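Local structure of NAD_Gly3P_dh, NAD-dependent glycerol-3-phosphate dehydrogenase (Streptosporangium roseum, 5OCM) at residues Asp3-Leu9 / Ala59-Val65; Leu13-Leu18 / Ala121-Val126. The protein probably acts as an NADPH-dependent imine reductase that turns imines into amines, and belongs to the HIBADH-related oxidoreductases. All coordinates share one frame; numbering follows the deposited sequence.

Contact 1. Residues Asp3-Leu9 / Ala59-Val65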
ATOM      1  N   ASP A   3      17.979 -18.997  36.421  1.00 35.66           N
ATOM      2  CA  ASP A   3      16.676 -18.251  36.387  1.00 39.34           C
ATOM      3  C   ASP A   3      16.857 -17.076  35.416  1.00 29.25           C
ATOM      4  O   ASP A   3      17.876 -16.398  35.470  1.00 31.12           O
ATOM      5  CB  ASP A   3      16.319 -17.651  37.735  1.00 45.33           C
ATOM      6  CG  ASP A   3      15.973 -18.671  38.784  1.00 52.50           C
ATOM      7  OD1 ASP A   3      15.394 -19.723  38.449  1.00 51.11           O
ATOM      8  OD2 ASP A   3      16.245 -18.360  39.970  1.00 60.26           O
ATOM      9  N   THR A   4      15.888 -16.878  34.532  1.00 21.56           N
ATOM     10  CA  THR A   4      15.978 -15.861  33.529  1.00 18.30           C
ATOM     11  C   THR A   4      14.701 -15.039  33.540  1.00 18.84           C
ATOM     12  O   THR A   4      13.762 -15.366  34.200  1.00 17.16           O
ATOM     13  CB  THR A   4      16.279 -16.468  32.128  1.00 18.22           C
ATOM     14  OG1 THR A   4      15.398 -17.564  31.840  1.00 15.69           O
ATOM     15  CG2 THR A   4      17.703 -16.987  32.038  1.00 19.19           C
ATOM     16  N   ASP A   5      14.699 -13.949  32.801  1.00 17.70           N
ATOM     17  CA  ASP A   5      13.571 -13.013  32.760  1.00 17.07           C
ATOM     18  C   ASP A   5      12.530 -13.399  31.711  1.00 15.58           C
ATOM     19  O   ASP A   5      11.351 -13.137  31.893  1.00 17.40           O
ATOM     20  CB  ASP A   5      14.089 -11.597  32.439  1.00 17.40           C
ATOM     21  CG  ASP A   5      15.073 -11.086  33.463  1.00 19.14           C
ATOM     22  OD1 ASP A   5      14.825 -11.225  34.642  1.00 19.73           O
ATOM     23  OD2 ASP A   5      16.109 -10.562  33.077  1.00 19.27           O
ATOM     24  N   VAL A   6      12.995 -13.997  30.600  1.00 14.80           N
ATOM     25  CA  VAL A   6      12.139 -14.309  29.476  1.00 15.52           C
ATOM     26  C   VAL A   6      12.661 -15.543  28.747  1.00 14.93           C
ATOM     27  O   VAL A   6      13.852 -15.741  28.649  1.00 14.42           O
ATOM     28  CB  VAL A   6      11.947 -13.064  28.549  1.00 16.03           C
ATOM     29  CG1 VAL A   6      13.222 -12.673  27.954  1.00 19.01           C
ATOM     30  CG2 VAL A   6      10.963 -13.358  27.433  1.00 17.22           C
ATOM     31  N   THR A   7      11.746 -16.403  28.330  1.00 13.38           N
ATOM     32  CA  THR A   7      11.993 -17.586  27.507  1.00 12.63           C
ATOM     33  C   THR A   7      11.380 -17.380  26.104  1.00 12.66           C
ATOM     34  O   THR A   7      10.264 -16.877  25.998  1.00 12.10           O
ATOM     35  CB  THR A   7      11.409 -18.843  28.165  1.00 14.26           C
ATOM     36  OG1 THR A   7      12.221 -19.150  29.333  1.00 13.81           O
ATOM     37  CG2 THR A   7      11.433 -20.030  27.213  1.00 14.55           C
ATOM     38  N   VAL A   8      12.139 -17.744  25.056  1.00 11.85           N
ATOM     39  CA  VAL A   8      11.640 -17.809  23.724  1.00 11.69           C
ATOM     40  C   VAL A   8      11.658 -19.281  23.265  1.00 12.92           C
ATOM     41  O   VAL A   8      12.725 -19.955  23.292  1.00 14.34           O
ATOM     42  CB  VAL A   8      12.449 -16.947  22.737  1.00 12.20           C
ATOM     43  CG1 VAL A   8      11.905 -17.092  21.309  1.00 14.10           C
ATOM     44  CG2 VAL A   8      12.431 -15.487  23.197  1.00 13.51           C
ATOM     45  N   LEU A   9      10.473 -19.786  22.895  1.00 13.43           N
ATOM     46  CA  LEU A   9      10.319 -21.089  22.275  1.00 12.07           C
ATOM     47  C   LEU A   9      10.071 -20.902  20.790  1.00 14.74           C
ATOM     48  O   LEU A   9       9.059 -20.320  20.407  1.00 11.96           O
ATOM     49  CB  LEU A   9       9.138 -21.840  22.881  1.00 13.39           C
ATOM     50  CG  LEU A   9       9.098 -21.929  24.401  1.00 14.50           C
ATOM     51  CD1 LEU A   9       7.832 -22.635  24.884  1.00 15.16           C
ATOM     52  CD2 LEU A   9      10.322 -22.648  24.954  1.00 15.57           C
ATOM     53  N   ALA A  59      12.245 -21.821  33.256  1.00 17.57           N
ATOM     54  CA  ALA A  59      13.308 -20.872  33.606  1.00 21.09           C
ATOM     55  C   ALA A  59      12.839 -19.438  33.840  1.00 19.02           C
ATOM     56  O   ALA A  59      13.552 -18.669  34.511  1.00 19.23           O
ATOM     57  CB  ALA A  59      14.353 -20.901  32.531  1.00 23.32           C
ATOM     58  N   SER A  60      11.668 -19.064  33.303  1.00 15.87           N
ATOM     59  CA  SER A  60      11.276 -17.664  33.282  1.00 17.79           C
ATOM     60  C   SER A  60       9.829 -17.419  33.676  1.00 17.56           C
ATOM     61  O   SER A  60       8.977 -18.267  33.435  1.00 18.23           O
ATOM     62  CB  SER A  60      11.466 -17.055  31.855  1.00 16.33           C
ATOM     63  OG  SER A  60      12.747 -17.402  31.308  1.00 17.70           O
ATOM     64  N   PRO A  61       9.521 -16.221  34.175  1.00 18.49           N
ATOM     65  CA  PRO A  61       8.113 -15.878  34.442  1.00 19.03           C
ATOM     66  C   PRO A  61       7.327 -15.447  33.210  1.00 17.20           C
ATOM     67  O   PRO A  61       6.102 -15.308  33.315  1.00 17.60           O
ATOM     68  CB  PRO A  61       8.219 -14.677  35.393  1.00 21.12           C
ATOM     69  CG  PRO A  61       9.541 -14.073  35.089  1.00 22.15           C
ATOM     70  CD  PRO A  61      10.444 -15.206  34.709  1.00 21.19           C
ATOM     71  N   LEU A  62       7.999 -15.226  32.092  1.00 16.43           N
ATOM     72  CA  LEU A  62       7.385 -14.762  30.832  1.00 15.61           C
ATOM     73  C   LEU A  62       7.900 -15.701  29.746  1.00 15.56           C
ATOM     74  O   LEU A  62       9.120 -15.833  29.567  1.00 13.85           O
ATOM     75  CB  LEU A  62       7.780 -13.332  30.535  1.00 15.59           C
ATOM     76  CG  LEU A  62       7.216 -12.683  29.303  1.00 17.41           C
ATOM     77  CD1 LEU A  62       5.756 -12.486  29.463  1.00 17.46           C
ATOM     78  CD2 LEU A  62       7.826 -11.354  28.965  1.00 18.39           C
ATOM     79  N   VAL A  63       6.980 -16.360  29.042  1.00 14.57           N
ATOM     80  CA  VAL A  63       7.321 -17.358  28.048  1.00 13.88           C
ATOM     81  C   VAL A  63       6.673 -16.966  26.727  1.00 15.85           C
ATOM     82  O   VAL A  63       5.452 -16.849  26.623  1.00 14.13           O
ATOM     83  CB  VAL A  63       6.818 -18.754  28.422  1.00 14.46           C
ATOM     84  CG1 VAL A  63       7.209 -19.789  27.336  1.00 14.51           C
ATOM     85  CG2 VAL A  63       7.342 -19.159  29.787  1.00 16.13           C
ATOM     86  N   VAL A  64       7.516 -16.769  25.725  1.00 14.72           N
ATOM     87  CA  VAL A  64       7.087 -16.268  24.410  1.00 13.08           C
ATOM     88  C   VAL A  64       7.233 -17.441  23.418  1.00 15.90           C
ATOM     89  O   VAL A  64       8.303 -18.046  23.340  1.00 13.96           O
ATOM     90  CB  VAL A  64       7.971 -15.135  23.961  1.00 13.72           C
ATOM     91  CG1 VAL A  64       7.586 -14.657  22.547  1.00 16.69           C
ATOM     92  CG2 VAL A  64       7.839 -13.990  24.960  1.00 14.70           C
ATOM     93  N   VAL A  65       6.180 -17.724  22.633  1.00 13.60           N
ATOM     94  CA  VAL A  65       6.270 -18.768  21.642  1.00 15.12           C
ATOM     95  C   VAL A  65       6.133 -18.149  20.259  1.00 15.95           C
ATOM     96  O   VAL A  65       5.190 -17.359  20.015  1.00 14.84           O
ATOM     97  CB  VAL A  65       5.257 -19.935  21.853  1.00 18.89           C
ATOM     98  CG1 VAL A  65       3.915 -19.527  22.249  1.00 23.73           C
ATOM     99  CG2 VAL A  65       5.271 -20.937  20.725  1.00 19.61           C
TER
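Thr-4 and Ser-60 join by a hydrogen bond between their hydroxyls, OG1 to OG at 2.7 Å. Thr-7 OG1 lies equally near, also 2.7 Å from Ser-60 OG. The serine hydroxyl thus sits between two threonines where the segments begin to pair. Thr-4 OG1 stands between its own backbone N and carbonyl carbon (chi1 49°), which turns it to the serine. Just before this point Thr-4 N donates to Ala-59 O at 2.9 Å, in a bond nearly straight at the hydrogen (175°). Beyond it the strands 6-9 and 62-65 run parallel, 20° apart. Thr-7 N donates to Leu-62 O, Thr-7 O accepts from Val-64 N at 2.8 Å, and Leu-9 N donates to Val-64 O. Val-64 is therefore held through both its N and its O.

The side chains follow the pairing. Val-6 CG2 lies alongside Leu-62 CD2 at 4.0 Å, both groups pointing the same way, and the same methyl also meets Val-64 CG2. Thr-7, Leu-9, Val-63 and Val-65 project from one face of the sheet. There the Leu-9 side chain passes across Val-63, with Leu-9 CD1 3.8 Å from Val-63 CG1. Val-8 and Val-64 project from the other face.

Further out, Thr-4 OG1 is also bonded to Thr-30 OG1, and Thr-7 OG1 to Ala-56 O. These partners help fix the hydroxyls of this mostly buried contact. Strand 29-32 pairs with the far edge of 6-9, and 88-91 lies next to 62-65. Helix 13-24 covers Val-6 and Val-8 through Ala-19 and Phe-22. The first and fourth strands of the chain lie side by side here, within the parallel strand order 3-2-1-4-5 characteristic of a Rossmann-type dinucleotide-binding domain.

Contact 2. Residues Leu13-Leu18 / Ala121-Val126. With NAP (NADP nicotinamide-adenine-dinucleotide phosphate), chain G; 9RH (2,2,2-trifluoromethyl acetophenone hydrate), chain X.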
ATOM      1  N   LEU A  13      13.590 -17.715  11.772  1.00 13.98           N
ATOM      2  CA  LEU A  13      14.072 -16.367  11.454  1.00 15.07           C
ATOM      3  C   LEU A  13      13.502 -15.356  12.451  1.00 14.71           C
ATOM      4  O   LEU A  13      14.196 -14.458  12.902  1.00 13.88           O
ATOM      5  CB  LEU A  13      13.606 -15.956  10.048  1.00 16.61           C
ATOM      6  CG  LEU A  13      14.197 -16.765   8.910  1.00 20.30           C
ATOM      7  CD1 LEU A  13      13.726 -16.149   7.595  1.00 21.07           C
ATOM      8  CD2 LEU A  13      15.726 -16.766   8.890  1.00 25.50           C
ATOM      9  N   MET A  14      12.226 -15.504  12.808  1.00 13.29           N
ATOM     10  CA  MET A  14      11.616 -14.528  13.685  1.00 14.48           C
ATOM     11  C   MET A  14      11.955 -14.762  15.153  1.00 15.30           C
ATOM     12  O   MET A  14      12.309 -13.835  15.889  1.00 14.96           O
ATOM     13  CB  MET A  14      10.110 -14.448  13.449  1.00 15.17           C
ATOM     14  CG  MET A  14       9.424 -13.436  14.329  1.00 15.50           C
ATOM     15  SD  MET A  14      10.065 -11.715  14.317  1.00 16.02           S
ATOM     16  CE  MET A  14       9.369 -11.221  12.732  1.00 16.33           C
ATOM     17  N   GLY A  15      11.840 -16.009  15.601  1.00 15.87           N
ATOM     18  CA  GLY A  15      12.249 -16.324  16.974  1.00 15.11           C
ATOM     19  C   GLY A  15      13.658 -15.906  17.305  1.00 15.67           C
ATOM     20  O   GLY A  15      13.929 -15.436  18.406  1.00 15.17           O
ATOM     21  N   GLN A  16      14.565 -16.063  16.377  1.00 14.42           N
ATOM     22  CA  GLN A  16      15.943 -15.610  16.598  1.00 16.28           C
ATOM     23  C   GLN A  16      16.003 -14.112  16.856  1.00 14.76           C
ATOM     24  O   GLN A  16      16.773 -13.658  17.736  1.00 14.93           O
ATOM     25  CB  GLN A  16      16.865 -15.949  15.387  1.00 19.08           C
ATOM     26  CG  GLN A  16      16.884 -17.360  15.049  1.00 23.67           C
ATOM     27  CD  GLN A  16      18.030 -17.989  14.730  1.00 35.57           C
ATOM     28  OE1 GLN A  16      18.478 -18.785  15.540  1.00 45.89           O
ATOM     29  NE2 GLN A  16      18.671 -17.552  13.660  1.00 26.00           N
ATOM     30  N   ALA A  17      15.224 -13.339  16.086  1.00 13.52           N
ATOM     31  CA  ALA A  17      15.190 -11.893  16.239  1.00 13.05           C
ATOM     32  C   ALA A  17      14.539 -11.504  17.587  1.00 12.39           C
ATOM     33  O   ALA A  17      14.967 -10.561  18.253  1.00 12.98           O
ATOM     34  CB  ALA A  17      14.436 -11.237  15.092  1.00 15.89           C
ATOM     35  N   LEU A  18      13.490 -12.223  17.979  1.00 12.45           N
ATOM     36  CA  LEU A  18      12.849 -11.931  19.259  1.00 12.67           C
ATOM     37  C   LEU A  18      13.856 -12.121  20.412  1.00 13.09           C
ATOM     38  O   LEU A  18      14.028 -11.229  21.277  1.00 12.55           O
ATOM     39  CB  LEU A  18      11.643 -12.836  19.470  1.00 12.47           C
ATOM     40  CG  LEU A  18      10.473 -12.794  18.505  1.00 14.26           C
ATOM     41  CD1 LEU A  18       9.455 -13.856  18.854  1.00 13.24           C
ATOM     42  CD2 LEU A  18       9.828 -11.410  18.471  1.00 15.76           C
ATOM     43  N   ALA A 121       6.062  -6.709  11.804  1.00 14.07           N
ATOM     44  CA  ALA A 121       7.442  -6.366  11.529  1.00 14.15           C
ATOM     45  C   ALA A 121       8.178  -7.553  10.977  1.00 14.86           C
ATOM     46  O   ALA A 121       7.802  -8.700  11.224  1.00 13.44           O
ATOM     47  CB  ALA A 121       8.141  -5.920  12.844  1.00 14.80           C
ATOM     48  N   ILE A 122       9.247  -7.259  10.254  1.00 14.52           N
ATOM     49  CA  ILE A 122      10.198  -8.281   9.832  1.00 14.54           C
ATOM     50  C   ILE A 122      11.318  -8.452  10.907  1.00 14.29           C
ATOM     51  O   ILE A 122      11.522  -7.575  11.754  1.00 14.33           O
ATOM     52  CB  ILE A 122      10.842  -7.964   8.454  1.00 14.22           C
ATOM     53  CG1 ILE A 122      11.505  -6.575   8.463  1.00 14.12           C
ATOM     54  CG2 ILE A 122       9.805  -8.107   7.365  1.00 15.90           C
ATOM     55  CD1 ILE A 122      12.358  -6.279   7.216  1.00 14.46           C
ATOM     56  N   PRO A 123      12.041  -9.566  10.839  1.00 14.63           N
ATOM     57  CA  PRO A 123      13.022  -9.848  11.919  1.00 14.99           C
ATOM     58  C   PRO A 123      14.060  -8.763  12.111  1.00 16.09           C
ATOM     59  O   PRO A 123      14.404  -8.436  13.232  1.00 14.26           O
ATOM     60  CB  PRO A 123      13.668 -11.155  11.445  1.00 15.24           C
ATOM     61  CG  PRO A 123      12.598 -11.848  10.698  1.00 14.51           C
ATOM     62  CD  PRO A 123      11.947 -10.721   9.904  1.00 14.88           C
ATOM     63  N   GLN A 124      14.502  -8.152  11.008  1.00 18.43           N
ATOM     64  CA  GLN A 124      15.521  -7.112  11.104  1.00 19.01           C
ATOM     65  C   GLN A 124      15.010  -5.817  11.773  1.00 17.37           C
ATOM     66  O   GLN A 124      15.808  -5.009  12.228  1.00 17.50           O
ATOM     67  CB  GLN A 124      16.095  -6.740   9.724  1.00 23.61           C
ATOM     68  CG  GLN A 124      16.612  -7.901   8.853  1.00 27.86           C
ATOM     69  CD  GLN A 124      15.515  -8.463   7.877  1.00 32.05           C
ATOM     70  OE1 GLN A 124      14.533  -9.055   8.324  1.00 21.04           O
ATOM     71  NE2 GLN A 124      15.648  -8.172   6.474  1.00 32.34           N
ATOM     72  N   VAL A 125      13.704  -5.579  11.811  1.00 14.02           N
ATOM     73  CA  VAL A 125      13.138  -4.410  12.426  1.00 14.81           C
ATOM     74  C   VAL A 125      12.744  -4.644  13.886  1.00 13.10           C
ATOM     75  O   VAL A 125      12.692  -3.699  14.684  1.00 11.78           O
ATOM     76  CB  VAL A 125      11.966  -3.889  11.524  1.00 14.30           C
ATOM     77  CG1 VAL A 125      11.159  -2.804  12.192  1.00 14.61           C
ATOM     78  CG2 VAL A 125      12.520  -3.422  10.188  1.00 16.20           C
ATOM     79  N   VAL A 126      12.523  -5.907  14.251  1.00 13.71           N
ATOM     80  CA  VAL A 126      12.248  -6.260  15.635  1.00 14.31           C
ATOM     81  C   VAL A 126      13.401  -5.721  16.506  1.00 15.50           C
ATOM     82  O   VAL A 126      14.572  -5.798  16.135  1.00 18.23           O
ATOM     83  CB  VAL A 126      12.087  -7.763  15.802  1.00 14.70           C
ATOM     84  CG1 VAL A 126      12.177  -8.188  17.258  1.00 15.34           C
ATOM     85  CG2 VAL A 126      10.790  -8.205  15.206  1.00 14.80           C
TER
HETATM   86  PA  NAP G 301      10.484 -20.279  10.350  1.00 17.36           P
HETATM   87  O1A NAP G 301      11.868 -19.706  10.048  1.00 15.58           O
HETATM   88  O2A NAP G 301      10.050 -21.172   9.281  1.00 16.42           O
HETATM   89  O5B NAP G 301      10.426 -21.030  11.800  1.00 15.99           O
HETATM   90  C5B NAP G 301       9.388 -21.966  12.073  1.00 14.86           C
HETATM   91  C4B NAP G 301       9.638 -22.342  13.513  1.00 14.19           C
HETATM   92  O4B NAP G 301       8.598 -23.153  14.030  1.00 15.15           O
HETATM   93  C3B NAP G 301      10.977 -23.106  13.764  1.00 15.66           C
HETATM   94  O3B NAP G 301      11.588 -22.703  15.012  1.00 15.10           O
HETATM   95  C2B NAP G 301      10.471 -24.561  13.840  1.00 16.06           C
HETATM   96  O2B NAP G 301      11.376 -25.481  14.478  1.00 18.70           O
HETATM   97  C1B NAP G 301       9.179 -24.361  14.585  1.00 15.43           C
HETATM   98  N9A NAP G 301       8.253 -25.471  14.463  1.00 15.99           N
HETATM   99  C8A NAP G 301       7.545 -25.864  13.399  1.00 16.08           C
HETATM  100  N7A NAP G 301       6.795 -26.919  13.678  1.00 16.12           N
HETATM  101  C5A NAP G 301       7.040 -27.217  14.970  1.00 16.47           C
HETATM  102  C6A NAP G 301       6.570 -28.221  15.908  1.00 18.17           C
HETATM  103  N6A NAP G 301       5.644 -29.171  15.495  1.00 20.38           N
HETATM  104  N1A NAP G 301       7.125 -28.262  17.139  1.00 17.31           N
HETATM  105  C2A NAP G 301       8.032 -27.350  17.554  1.00 18.46           C
HETATM  106  N3A NAP G 301       8.500 -26.366  16.759  1.00 15.39           N
HETATM  107  C4A NAP G 301       8.014 -26.286  15.495  1.00 17.09           C
HETATM  108  O3  NAP G 301       9.336 -19.200  10.476  1.00 16.02           O
HETATM  109  PN  NAP G 301       9.563 -17.675  11.045  1.00 15.68           P
HETATM  110  O1N NAP G 301       9.755 -16.762   9.903  1.00 15.84           O
HETATM  111  O2N NAP G 301      10.414 -17.696  12.325  1.00 14.81           O
HETATM  112  O5D NAP G 301       8.007 -17.495  11.441  1.00 14.92           O
HETATM  113  C5D NAP G 301       7.575 -17.945  12.728  1.00 16.13           C
HETATM  114  C4D NAP G 301       6.209 -17.334  12.970  1.00 13.98           C
HETATM  115  O4D NAP G 301       6.359 -15.851  12.984  1.00 13.59           O
HETATM  116  C3D NAP G 301       5.201 -17.766  11.885  1.00 14.34           C
HETATM  117  O3D NAP G 301       3.895 -17.964  12.454  1.00 12.90           O
HETATM  118  C2D NAP G 301       5.227 -16.525  10.977  1.00 13.48           C
HETATM  119  O2D NAP G 301       4.069 -16.321  10.153  1.00 13.78           O
HETATM  120  C1D NAP G 301       5.436 -15.402  12.029  1.00 13.16           C
HETATM  121  N1N NAP G 301       5.983 -14.181  11.471  1.00 13.01           N
HETATM  122  C2N NAP G 301       7.127 -14.185  10.817  1.00 15.24           C
HETATM  123  C3N NAP G 301       7.639 -13.002  10.251  1.00 15.03           C
HETATM  124  C7N NAP G 301       8.879 -12.950   9.442  1.00 15.38           C
HETATM  125  O7N NAP G 301       9.108 -11.851   8.891  1.00 15.79           O
HETATM  126  N7N NAP G 301       9.642 -14.001   9.322  1.00 17.63           N
HETATM  127  C4N NAP G 301       6.948 -11.794  10.445  1.00 14.92           C
HETATM  128  C5N NAP G 301       5.802 -11.824  11.234  1.00 15.49           C
HETATM  129  C6N NAP G 301       5.358 -13.039  11.728  1.00 15.19           C
HETATM  130  P2B NAP G 301      12.531 -26.180  13.610  1.00 20.18           P
HETATM  131  O1X NAP G 301      13.634 -25.176  13.531  1.00 16.26           O
HETATM  132  O2X NAP G 301      12.752 -27.403  14.433  1.00 20.16           O
HETATM  133  O3X NAP G 301      11.839 -26.619  12.317  1.00 16.57           O
HETATM  134  O1  9RH X 302       5.028 -13.658   5.724  1.00 22.25           O
HETATM  135  C1  9RH X 302       4.318 -12.996   6.729  1.00 22.92           C
HETATM  136  O2  9RH X 302       2.952 -12.849   6.472  1.00 20.28           O
HETATM  137  C2  9RH X 302       4.991 -11.684   7.103  1.00 20.28           C
HETATM  138  C3  9RH X 302       6.086 -11.225   6.385  1.00 20.26           C
HETATM  139  C4  9RH X 302       6.624  -9.978   6.642  1.00 19.68           C
HETATM  140  C5  9RH X 302       6.105  -9.190   7.640  1.00 18.80           C
HETATM  141  C6  9RH X 302       5.037  -9.641   8.367  1.00 22.10           C
HETATM  142  C7  9RH X 302       4.467 -10.879   8.099  1.00 19.35           C
HETATM  143  C8  9RH X 302       4.406 -13.987   7.849  1.00 26.19           C
HETATM  144  F1  9RH X 302       3.892 -15.144   7.439  1.00 21.20           F
HETATM  145  F2  9RH X 302       3.759 -13.544   8.966  1.00 26.46           F
HETATM  146  F3  9RH X 302       5.691 -14.146   8.105  1.00 22.54           F
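Met-14 and Ala-121 meet beside the nicotinamide ring of NAP. Met-14 CE lies over one face of the ring, 3.4 Å from NAP C4N. The trifluoroacetophenone hydrate 9RH covers the opposite face. Ala-121 O comes in beside the ring, 3.3 Å from C4N, and touches Met-14 CE at 3.3 Å. The carboxamide lies next to Pro-123, with NAP O7N 3.2 Å from Pro-123 CD.

The methionine chain leaves with CG opposite its backbone N (chi1 -179°). It then bends at chi2 and chi3, which curls the methyl over the nicotinamide. Its SD packs on Val-126 CG2 at 3.7 Å. One helix turn on, Ala-17 CB packs on Pro-123 CB at 3.7 Å. The helix itself grips the cofactor by its first amides. Leu-13 N donates to NAP O1A, and Met-14 N to NAP O2N at 2.9 Å. Asp-232 of the second subunit packs on Leu-13 and Pro-123. An alanine in place of Met-14 would probably uncover one nicotinamide face, leave Val-126 CG2 without its sulfur partner, and let the ring shift more easily.

No hydrogen bond joins the two segments. The helix N terminus probably helps balance the diphosphate charge. With methionine on one face and 9RH on the other, the geometry is consistent with a reduced cofactor giving its hydride from C4N on the side where 9RH lies.

How the contacts relate
From the N terminus the chain runs along strand 6-9 and, after a short turn, enters helix 13-24, so the first segments of contacts 1 and 2 are neighbours in sequence. Contact 1 closes its loop when 59-65 returns beside 3-9. Contact 2 closes a longer one when 121-126 reaches 13-18. The segments alternate, so the two loops cross. Their centres lie about 17 Å apart, yet they touch: Val-8 CG1 packs on Gly-15 O, and Val-64 CG1 on Leu-18 CD1. Contact 1 joins central strands of the sheet. Contact 2 ties the first helix to the loop after strand 113-120, at the cofactor.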